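Local coordinates for protein CpuTA1 (Curtobacterium pusillum, PDB 5K3W) that belongs to the class IV aminotransferase family and carries the cofactor pyridoxal-5'-phosphate in a pocket of its fold, at residues D202-I214 with T223-T235. Sequence-based numbering, arbitrary orientation.
Sequences DGYALEGPTSNVI and TPQTDQGILAGTT. With PLP (pyridoxal-5'-phosphate), chain C.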
# COMPACT_ATOMS: atom_id res chain seq x y z
N ASP A 202 1.15 -0.13 22.07
CA ASP A 202 1.62 -0.31 23.44
C ASP A 202 2.55 0.80 23.89
O ASP A 202 3.17 0.67 24.95
CB ASP A 202 2.29 -1.68 23.60
CG ASP A 202 3.05 -2.14 22.36
OD1 ASP A 202 3.23 -1.35 21.40
OD2 ASP A 202 3.48 -3.31 22.33
N GLY A 203 2.67 1.87 23.10
CA GLY A 203 3.31 3.09 23.54
C GLY A 203 4.78 3.24 23.24
O GLY A 203 5.46 4.01 23.93
N TYR A 204 5.31 2.56 22.22
CA TYR A 204 6.73 2.66 21.88
C TYR A 204 6.94 3.51 20.64
O TYR A 204 6.28 3.32 19.62
CB TYR A 204 7.34 1.28 21.67
CG TYR A 204 7.47 0.50 22.95
CD1 TYR A 204 8.48 0.79 23.87
CD2 TYR A 204 6.58 -0.52 23.25
CE1 TYR A 204 8.59 0.08 25.05
CE2 TYR A 204 6.69 -1.24 24.43
CZ TYR A 204 7.69 -0.94 25.32
OH TYR A 204 7.79 -1.66 26.48
N ALA A 205 7.87 4.46 20.75
CA ALA A 205 8.31 5.22 19.59
C ALA A 205 8.80 4.27 18.52
O ALA A 205 9.59 3.36 18.81
CB ALA A 205 9.41 6.21 19.99
N LEU A 206 8.33 4.46 17.29
CA LEU A 206 8.68 3.56 16.20
C LEU A 206 9.57 4.23 15.17
O LEU A 206 10.79 4.04 15.17
CB LEU A 206 7.42 3.02 15.52
CG LEU A 206 6.53 2.08 16.33
CD1 LEU A 206 5.34 1.66 15.49
CD2 LEU A 206 7.29 0.85 16.83
N GLU A 207 8.98 5.01 14.27
CA GLU A 207 9.69 5.61 13.15
C GLU A 207 8.77 6.66 12.54
O GLU A 207 7.62 6.83 12.96
CB GLU A 207 10.11 4.57 12.11
CG GLU A 207 9.00 4.13 11.13
CD GLU A 207 9.38 2.87 10.32
OE1 GLU A 207 10.58 2.72 9.97
OE2 GLU A 207 8.49 2.01 10.05
N GLY A 208 9.28 7.36 11.54
CA GLY A 208 8.46 8.23 10.73
C GLY A 208 7.94 7.48 9.53
O GLY A 208 8.42 6.39 9.19
N PRO A 209 6.92 8.02 8.87
CA PRO A 209 6.41 7.36 7.67
C PRO A 209 7.45 7.24 6.58
O PRO A 209 7.29 6.41 5.67
CB PRO A 209 5.24 8.26 7.24
CG PRO A 209 5.53 9.57 7.85
CD PRO A 209 6.22 9.28 9.15
N THR A 210 8.52 8.05 6.62
CA THR A 210 9.57 7.93 5.62
C THR A 210 10.97 8.03 6.20
O THR A 210 11.92 8.27 5.45
CB THR A 210 9.44 9.02 4.55
OG1 THR A 210 9.43 10.31 5.19
CG2 THR A 210 8.17 8.83 3.74
N SER A 211 11.13 7.87 7.52
CA SER A 211 12.38 8.24 8.17
C SER A 211 12.52 7.46 9.47
O SER A 211 11.57 6.84 9.94
CB SER A 211 12.42 9.74 8.47
OG SER A 211 11.40 10.03 9.41
N ASN A 212 13.71 7.53 10.04
CA ASN A 212 13.96 7.00 11.37
C ASN A 212 14.22 8.13 12.34
O ASN A 212 14.58 9.24 11.96
CB ASN A 212 15.13 6.02 11.36
CG ASN A 212 14.83 4.79 10.56
OD1 ASN A 212 15.20 4.68 9.39
ND2 ASN A 212 14.12 3.84 11.17
N VAL A 213 14.03 7.82 13.63
CA VAL A 213 14.06 8.78 14.72
C VAL A 213 15.37 8.63 15.47
O VAL A 213 15.74 7.52 15.88
CB VAL A 213 12.87 8.55 15.67
CG1 VAL A 213 12.81 9.65 16.71
CG2 VAL A 213 11.61 8.48 14.88
N ILE A 214 16.06 9.75 15.70
CA ILE A 214 17.29 9.80 16.48
C ILE A 214 17.02 10.60 17.75
O ILE A 214 16.50 11.72 17.70
CB ILE A 214 18.46 10.42 15.70
CG1 ILE A 214 18.66 9.68 14.37
CG2 ILE A 214 19.73 10.34 16.52
CD1 ILE A 214 19.02 8.24 14.56
N THR A 223 18.19 5.17 19.13
CA THR A 223 17.27 5.00 18.02
C THR A 223 16.42 3.77 18.35
O THR A 223 16.95 2.83 18.95
CB THR A 223 17.99 4.81 16.67
OG1 THR A 223 17.12 5.20 15.60
CG2 THR A 223 18.38 3.34 16.45
N PRO A 224 15.14 3.75 17.99
CA PRO A 224 14.33 2.55 18.23
C PRO A 224 14.96 1.33 17.56
O PRO A 224 15.31 1.37 16.38
CB PRO A 224 12.97 2.90 17.61
CG PRO A 224 12.91 4.40 17.58
CD PRO A 224 14.35 4.85 17.38
N GLN A 225 15.10 0.25 18.32
CA GLN A 225 15.67 -0.96 17.75
C GLN A 225 14.76 -1.48 16.64
O GLN A 225 13.54 -1.32 16.67
CB GLN A 225 15.92 -2.00 18.84
CG GLN A 225 14.69 -2.57 19.52
CD GLN A 225 15.05 -3.59 20.60
OE1 GLN A 225 15.78 -3.27 21.53
NE2 GLN A 225 14.54 -4.81 20.46
N THR A 226 15.37 -2.10 15.62
CA THR A 226 14.74 -2.25 14.31
C THR A 226 14.04 -3.59 14.10
O THR A 226 13.65 -3.90 12.97
CB THR A 226 15.79 -2.02 13.21
OG1 THR A 226 16.73 -3.11 13.20
CG2 THR A 226 16.54 -0.73 13.45
N ASP A 227 13.88 -4.39 15.14
CA ASP A 227 12.93 -5.49 15.09
C ASP A 227 11.53 -5.08 15.53
O ASP A 227 10.63 -5.92 15.57
CB ASP A 227 13.42 -6.65 15.95
CG ASP A 227 13.58 -6.27 17.40
OD1 ASP A 227 13.55 -5.06 17.72
OD2 ASP A 227 13.75 -7.18 18.23
N GLN A 228 11.30 -3.80 15.83
CA GLN A 228 9.98 -3.32 16.23
C GLN A 228 9.08 -3.06 15.02
O GLN A 228 8.21 -2.18 15.07
CB GLN A 228 10.11 -2.05 17.07
CG GLN A 228 10.65 -2.30 18.48
CD GLN A 228 11.01 -1.02 19.21
OE1 GLN A 228 10.24 -0.52 20.04
NE2 GLN A 228 12.18 -0.48 18.90
N GLY A 229 9.26 -3.81 13.94
CA GLY A 229 8.42 -3.61 12.77
C GLY A 229 8.66 -2.29 12.07
O GLY A 229 7.71 -1.65 11.63
N ILE A 230 9.93 -1.89 11.96
CA ILE A 230 10.36 -0.64 11.35
C ILE A 230 11.53 -0.95 10.42
O ILE A 230 12.11 -2.03 10.47
CB ILE A 230 10.79 0.41 12.40
CG1 ILE A 230 12.11 -0.03 13.04
CG2 ILE A 230 9.72 0.60 13.45
CD1 ILE A 230 12.70 0.96 14.01
N LEU A 231 11.89 0.03 9.60
CA LEU A 231 13.05 -0.11 8.73
C LEU A 231 14.33 0.13 9.51
O LEU A 231 14.39 0.96 10.41
CB LEU A 231 12.97 0.88 7.56
CG LEU A 231 12.23 0.45 6.29
CD1 LEU A 231 10.80 0.09 6.56
CD2 LEU A 231 12.28 1.59 5.32
N ALA A 232 15.37 -0.64 9.16
CA ALA A 232 16.73 -0.29 9.56
C ALA A 232 17.20 0.74 8.56
O ALA A 232 17.39 0.43 7.38
CB ALA A 232 17.64 -1.52 9.56
N GLY A 233 17.34 1.99 9.01
CA GLY A 233 17.64 3.07 8.08
C GLY A 233 19.11 3.09 7.69
O GLY A 233 20.00 2.96 8.53
N THR A 234 19.36 3.24 6.40
CA THR A 234 20.74 3.46 5.99
C THR A 234 21.26 4.78 6.55
O THR A 234 22.43 4.86 6.94
CB THR A 234 20.88 3.38 4.47
OG1 THR A 234 20.20 4.47 3.83
CG2 THR A 234 20.32 2.07 3.95
N THR A 235 20.41 5.81 6.65
CA THR A 235 20.88 7.09 7.18
C THR A 235 21.16 7.02 8.67
O THR A 235 22.18 7.53 9.15
CB THR A 235 19.86 8.20 6.88
OG1 THR A 235 19.50 8.14 5.50
CG2 THR A 235 20.45 9.58 7.17
N1 PLP C . 11.24 4.50 7.65
C2 PLP C . 10.54 4.34 6.49
C2A PLP C . 9.10 3.84 6.52
C3 PLP C . 11.15 4.61 5.28
O3 PLP C . 10.39 4.42 4.11
C4 PLP C . 12.45 5.04 5.25
C4A PLP C . 13.17 5.38 3.97
C5 PLP C . 13.16 5.21 6.40
C6 PLP C . 12.54 4.92 7.61
C5A PLP C . 14.60 5.71 6.35
O4P PLP C . 15.44 4.87 5.58
P PLP C . 16.70 5.47 4.82
O1P PLP C . 17.55 6.29 5.76
O2P PLP C . 16.27 6.32 3.64
O3P PLP C . 17.56 4.34 4.30
O HOH W 1 10.83 1.91 20.35
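Leu206 meets both Ile230 and Pro224 where 202-214 and 223-235 come together, an example of two loops flanking a beta hairpin that pack on each other beside a cofactor. Leu206 lays CB against CG2 of Ile230 at 3.9 Å, while its CD2 branch reaches the backbone O and the CB of Gln228. The Pro224 ring packs against the same backbone, its CG 3.2 Å from Leu206 O, and its CD faces Val213 O. That carbonyl also accepts a hydrogen bond from Thr223 OG1, which is placed for it by lying anti to its own backbone N (chi1 -156°). NE2 of Gln228 donates to Gln225 O in the carbonyl plane, which fixes that end of the amide.

Nearer the cofactor the contact turns polar. Asn212 donates from ND2 to Leu231 O (3.0 Å), with the acceptor tilted from the amide plane, and its OD1 sits 3.2 Å from Gly233 CA, so the two segments come close at the glycine backbone. Glu207 runs past Ile230 in the opposite direction; its OE1 receives the N-H of Leu231 in a nearly straight bond (165°), on the syn side but tilted out of the carboxylate plane, and lies 3.0 Å from pyridoxal-5'-phosphate N1. Leu231 CD2 packs on the pyridine ring, 3.2 Å from C3. Beyond Gly233, the N-cap of helix 234-245, Thr234 and Thr235 each give the phosphate a backbone N-H and a hydroxyl; Arg75 also hydrogen-bonds to the cofactor. A glutamate beside the pyridine nitrogen and a helix N-terminus at the phosphate are characteristic of the cofactor site of fold-type IV, class IV aminotransferases.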